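PDB 5YJE: protein HIRA from Homo sapiens, which cooperates with ASF1A in replication-independent chromatin assembly, binds histones and represses histone gene transcription during the cell cycle. Local coordinates for residues B[293-296]-B[297-301]; B[203-207]-B[208-212]. One frame throughout, in Å; residues are numbered along the deposited sequence.

Interaction 1: B[293-296]-B[297-301]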
loop_
_atom_site.group_PDB
_atom_site.type_symbol
_atom_site.label_atom_id
_atom_site.label_comp_id
_atom_site.label_asym_id
_atom_site.label_seq_id
_atom_site.Cartn_x
_atom_site.Cartn_y
_atom_site.Cartn_z
ATOM N N TYR B 293 12.583 -14.356 -17.550
ATOM C CA TYR B 293 11.192 -14.374 -17.973
ATOM C C TYR B 293 11.092 -14.547 -19.479
ATOM O O TYR B 293 10.355 -15.414 -19.967
ATOM C CB TYR B 293 10.463 -13.100 -17.547
ATOM C CG TYR B 293 8.999 -13.118 -17.972
ATOM C CD1 TYR B 293 8.066 -13.831 -17.247
ATOM C CD2 TYR B 293 8.559 -12.435 -19.102
ATOM C CE1 TYR B 293 6.728 -13.871 -17.625
ATOM C CE2 TYR B 293 7.217 -12.461 -19.490
ATOM C CZ TYR B 293 6.309 -13.190 -18.747
ATOM O OH TYR B 293 4.974 -13.248 -19.099
ATOM N N ARG B 294 11.821 -13.716 -20.230
ATOM C CA ARG B 294 11.788 -13.820 -21.683
ATOM C C ARG B 294 12.241 -15.203 -22.146
ATOM O O ARG B 294 11.616 -15.810 -23.025
ATOM C CB ARG B 294 12.656 -12.730 -22.301
ATOM C CG ARG B 294 12.839 -12.873 -23.796
ATOM C CD ARG B 294 13.696 -11.763 -24.389
ATOM N NE ARG B 294 14.045 -12.088 -25.763
ATOM C CZ ARG B 294 15.008 -12.941 -26.096
ATOM N NH1 ARG B 294 15.724 -13.541 -25.146
ATOM N NH2 ARG B 294 15.255 -13.193 -27.374
ATOM N N HIS B 295 13.310 -15.725 -21.548
ATOM C CA HIS B 295 13.804 -17.042 -21.922
ATOM C C HIS B 295 12.735 -18.118 -21.732
ATOM O O HIS B 295 12.422 -18.877 -22.660
ATOM C CB HIS B 295 15.046 -17.375 -21.099
ATOM C CG HIS B 295 15.484 -18.795 -21.244
ATOM N ND1 HIS B 295 15.971 -19.300 -22.430
ATOM C CD2 HIS B 295 15.476 -19.828 -20.368
ATOM C CE1 HIS B 295 16.271 -20.577 -22.272
ATOM N NE2 HIS B 295 15.980 -20.922 -21.030
ATOM N N TRP B 296 12.165 -18.198 -20.527
ATOM C CA TRP B 296 11.200 -19.253 -20.247
ATOM C C TRP B 296 9.889 -19.057 -21.001
ATOM O O TRP B 296 9.244 -20.043 -21.380
ATOM C CB TRP B 296 10.956 -19.344 -18.747
ATOM C CG TRP B 296 12.088 -19.965 -18.063
ATOM C CD1 TRP B 296 12.986 -19.356 -17.254
ATOM C CD2 TRP B 296 12.482 -21.343 -18.140
ATOM N NE1 TRP B 296 13.909 -20.265 -16.805
ATOM C CE2 TRP B 296 13.625 -21.493 -17.336
ATOM C CE3 TRP B 296 11.969 -22.468 -18.812
ATOM C CZ2 TRP B 296 14.272 -22.712 -17.179
ATOM C CZ3 TRP B 296 12.603 -23.675 -18.656
ATOM C CH2 TRP B 296 13.741 -23.796 -17.840
ATOM N N LEU B 297 9.468 -17.813 -21.222
ATOM C CA LEU B 297 8.295 -17.587 -22.052
ATOM C C LEU B 297 8.532 -18.109 -23.457
ATOM O O LEU B 297 7.624 -18.670 -24.079
ATOM C CB LEU B 297 7.936 -16.104 -22.094
ATOM C CG LEU B 297 6.754 -15.741 -23.004
ATOM C CD1 LEU B 297 5.431 -16.269 -22.426
ATOM C CD2 LEU B 297 6.672 -14.225 -23.279
ATOM N N LEU B 298 9.759 -17.961 -23.964
ATOM C CA LEU B 298 10.022 -18.392 -25.331
ATOM C C LEU B 298 10.107 -19.916 -25.444
ATOM O O LEU B 298 9.606 -20.504 -26.415
ATOM C CB LEU B 298 11.308 -17.762 -25.848
ATOM C CG LEU B 298 11.032 -16.244 -25.988
ATOM C CD1 LEU B 298 12.221 -15.410 -26.525
ATOM C CD2 LEU B 298 9.699 -15.967 -26.737
ATOM N N VAL B 299 10.703 -20.584 -24.452
ATOM C CA VAL B 299 10.648 -22.045 -24.410
ATOM C C VAL B 299 9.197 -22.512 -24.320
ATOM O O VAL B 299 8.775 -23.435 -25.025
ATOM C CB VAL B 299 11.487 -22.560 -23.229
ATOM C CG1 VAL B 299 11.279 -24.045 -23.059
ATOM C CG2 VAL B 299 12.961 -22.199 -23.415
ATOM N N TYR B 300 8.413 -21.875 -23.450
ATOM C CA TYR B 300 7.035 -22.291 -23.233
ATOM C C TYR B 300 6.207 -22.149 -24.500
ATOM O O TYR B 300 5.391 -23.022 -24.825
ATOM C CB TYR B 300 6.434 -21.468 -22.096
ATOM C CG TYR B 300 4.968 -21.713 -21.839
ATOM C CD1 TYR B 300 4.505 -22.968 -21.453
ATOM C CD2 TYR B 300 4.048 -20.683 -21.954
ATOM C CE1 TYR B 300 3.159 -23.189 -21.209
ATOM C CE2 TYR B 300 2.704 -20.898 -21.715
ATOM C CZ TYR B 300 2.264 -22.140 -21.352
ATOM O OH TYR B 300 0.922 -22.316 -21.114
ATOM N N ALA B 301 6.388 -21.043 -25.216
ATOM C CA ALA B 301 5.653 -20.849 -26.454
ATOM C C ALA B 301 6.069 -21.874 -27.497
ATOM O O ALA B 301 5.217 -22.426 -28.206
ATOM C CB ALA B 301 5.873 -19.433 -26.973
#
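The carbonyl oxygen of His295 takes two backbone donors from the next turn. Val299 N reaches His295 O at 3.0 Å with an N-H...O angle of 166°, while Leu298 N adds a weak, more bent bond. The neighbouring bonds repeat the i to i+4 pattern: Leu297 N to Tyr293 O at 2.8 Å, Leu298 N to Arg294 O, and Tyr300 N to Trp296 O at 2.9 Å. Outside this backbone the side chains pair four residues apart. With CG of His295 turned opposite its backbone N (chi1 170°), the imidazole leans toward the next turn, where the Val299 methyl CG2 sits over one face, 4.2 Å from the His295 ring centroid, in a CH-pi contact displaced toward the rim. Arg294 runs extended from CG to NE, then its guanidinium turns (chi4 -79°) to lay a face on Leu298: CD1 of Leu298 stands over the centre of the group, 3.7 Å from Arg294 CZ. Its charge is met outside the two segments: Arg294 NE forms a salt bridge with Glu347 of helix 341-353, a bond that, with the methyl lying against its face, would limit the group's rotation. On the buried side, Tyr293 CE2 meets Leu297 CD2 at 4.2 Å, and both Tyr293 and Tyr300 face helix 266-286, where Tyr300 OH bonds Glu278. Such a run of i to i+4 bonds, with aromatic and aliphatic side chains directed at neighbouring helices and a charged one at its margin, is that of a partly buried alpha-helix, 290-307, in the helical C-terminal part of this HIRA fragment.

Interaction 2: B[203-207]-B[208-212]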
loop_
_atom_site.group_PDB
_atom_site.type_symbol
_atom_site.label_atom_id
_atom_site.label_comp_id
_atom_site.label_asym_id
_atom_site.label_seq_id
_atom_site.Cartn_x
_atom_site.Cartn_y
_atom_site.Cartn_z
ATOM N N TYR B 203 11.097 -19.471 -1.313
ATOM C CA TYR B 203 9.984 -18.535 -1.314
ATOM C C TYR B 203 10.543 -17.146 -1.554
ATOM O O TYR B 203 11.533 -16.753 -0.930
ATOM C CB TYR B 203 9.221 -18.547 0.007
ATOM C CG TYR B 203 8.603 -19.867 0.375
ATOM C CD1 TYR B 203 9.324 -20.843 1.076
ATOM C CD2 TYR B 203 7.289 -20.144 0.019
ATOM C CE1 TYR B 203 8.726 -22.048 1.413
ATOM C CE2 TYR B 203 6.696 -21.321 0.339
ATOM C CZ TYR B 203 7.402 -22.275 1.028
ATOM O OH TYR B 203 6.753 -23.449 1.320
ATOM N N CYS B 204 9.918 -16.404 -2.442
ATOM C CA CYS B 204 10.275 -15.017 -2.597
ATOM C C CYS B 204 9.044 -14.188 -2.259
ATOM O O CYS B 204 7.910 -14.685 -2.337
ATOM C CB CYS B 204 10.777 -14.737 -4.009
ATOM S SG CYS B 204 9.452 -14.448 -5.137
ATOM N N PHE B 205 9.269 -12.940 -1.840
ATOM C CA PHE B 205 8.164 -12.040 -1.537
ATOM C C PHE B 205 7.926 -11.131 -2.738
ATOM O O PHE B 205 8.832 -10.416 -3.174
ATOM C CB PHE B 205 8.409 -11.208 -0.277
ATOM C CG PHE B 205 7.169 -10.510 0.197
ATOM C CD1 PHE B 205 6.291 -11.140 1.057
ATOM C CD2 PHE B 205 6.841 -9.254 -0.284
ATOM C CE1 PHE B 205 5.102 -10.508 1.455
ATOM C CE2 PHE B 205 5.682 -8.627 0.115
ATOM C CZ PHE B 205 4.805 -9.259 0.985
ATOM N N ASN B 206 6.712 -11.163 -3.275
ATOM C CA ASN B 206 6.389 -10.293 -4.384
ATOM C C ASN B 206 5.793 -9.010 -3.831
ATOM O O ASN B 206 4.809 -9.073 -3.086
ATOM C CB ASN B 206 5.419 -10.959 -5.350
ATOM C CG ASN B 206 5.247 -10.154 -6.636
ATOM O OD1 ASN B 206 4.201 -9.553 -6.867
ATOM N ND2 ASN B 206 6.306 -10.093 -7.449
ATOM N N PRO B 207 6.369 -7.843 -4.128
ATOM C CA PRO B 207 5.851 -6.611 -3.499
ATOM C C PRO B 207 4.506 -6.177 -4.050
ATOM O O PRO B 207 3.665 -5.687 -3.290
ATOM C CB PRO B 207 6.960 -5.580 -3.770
ATOM C CG PRO B 207 8.192 -6.388 -4.051
ATOM C CD PRO B 207 7.662 -7.622 -4.793
ATOM N N SER B 208 4.243 -6.407 -5.335
ATOM C CA SER B 208 2.952 -6.030 -5.903
ATOM C C SER B 208 1.833 -6.956 -5.434
ATOM O O SER B 208 0.744 -6.495 -5.062
ATOM C CB SER B 208 3.051 -6.038 -7.424
ATOM O OG SER B 208 3.983 -5.069 -7.853
ATOM N N LEU B 209 2.047 -8.276 -5.504
ATOM C CA LEU B 209 1.005 -9.162 -4.997
ATOM C C LEU B 209 0.951 -9.114 -3.478
ATOM O O LEU B 209 -0.107 -9.374 -2.889
ATOM C CB LEU B 209 1.224 -10.598 -5.468
ATOM C CG LEU B 209 0.771 -11.092 -6.847
ATOM C CD1 LEU B 209 1.075 -12.575 -6.947
ATOM C CD2 LEU B 209 -0.722 -10.816 -7.165
ATOM N N SER B 210 2.079 -8.772 -2.836
ATOM C CA SER B 210 2.195 -8.720 -1.378
ATOM C C SER B 210 2.083 -10.113 -0.771
ATOM O O SER B 210 1.414 -10.325 0.240
ATOM C CB SER B 210 1.176 -7.761 -0.756
ATOM O OG SER B 210 1.741 -7.146 0.387
ATOM N N THR B 211 2.786 -11.062 -1.380
ATOM C CA THR B 211 2.663 -12.475 -1.065
ATOM C C THR B 211 4.041 -13.112 -0.956
ATOM O O THR B 211 4.977 -12.754 -1.676
ATOM C CB THR B 211 1.862 -13.249 -2.152
ATOM O OG1 THR B 211 2.397 -12.938 -3.444
ATOM C CG2 THR B 211 0.379 -12.913 -2.131
ATOM N N TRP B 212 4.136 -14.086 -0.068
ATOM C CA TRP B 212 5.140 -15.124 -0.217
ATOM C C TRP B 212 4.735 -16.057 -1.353
ATOM O O TRP B 212 3.600 -16.554 -1.392
ATOM C CB TRP B 212 5.276 -15.881 1.086
ATOM C CG TRP B 212 5.949 -15.054 2.119
ATOM C CD1 TRP B 212 5.397 -14.557 3.262
ATOM C CD2 TRP B 212 7.311 -14.597 2.092
ATOM N NE1 TRP B 212 6.337 -13.832 3.960
ATOM C CE2 TRP B 212 7.518 -13.841 3.262
ATOM C CE3 TRP B 212 8.375 -14.758 1.188
ATOM C CZ2 TRP B 212 8.749 -13.245 3.560
ATOM C CZ3 TRP B 212 9.591 -14.181 1.483
ATOM C CH2 TRP B 212 9.772 -13.427 2.668
#
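Backbone bonds hold Asn206 against the returning chain. Asn206 N donates to Thr211 O at 2.8 Å, and the same oxygen receives the CA-H of Phe205. In return Asn206 O accepts two weak bonds, from Ser210 N at 2.8 Å and from Thr211 N at 3.3 Å. The Asn206 side chain adds a fourth hydrogen bond inside the turn: its OD1 takes Leu209 N at 2.9 Å, while ND2 is held by Thr286 O. Ser210 and Thr211 thus both face Asn206, a G1 beta bulge, with Ser210 in the left-handed backbone region (phi 67°); it closes the hairpin of strands 201-206 and 211-217 in a four-stranded antiparallel sheet. Through Trp212 that sheet runs on into a strand of the second subunit, whose Lys167 bonds Ser210 OG. Aromatic contacts lie on the face bearing Phe205 and Trp212, a non-hydrogen-bonded pair. Phe205 turns its CD1 edge onto the indole face in a T-shaped stack, centroids of the Phe205 ring and Trp212 five-membered ring 5.1 Å apart and planes at 80°. Phe205 CB lies over the six-membered ring, 3.9 Å from that Trp212 centroid, a CH-pi contact. One Phe205 face carries Thr211 O, offset toward the rim. Trp212 NE1 donates to Ser170 O, which would limit the rotation of the indole, and Tyr203 CB packs on Trp212 CE3 at 4.1 Å.

Interaction 2 is the more buried and central, its centre about 9 Å from the chain centre, against about 19 Å for the partly buried interaction 1; their own centres lie about 22 Å apart and they do not touch. The 203-212 hairpin belongs to the sheet region and meets the second subunit through many residues, whereas 293-301 belongs to the helical region and reaches that subunit at Tyr300 alone. Helix 266-286 relates them: its end residue Thr286 holds Asn206, and its side packs against Tyr293 and Tyr300. A hairpin bulge with stacked aromatic rings thus contrasts with regular helical bonding carrying aliphatic groups on flat polar ones.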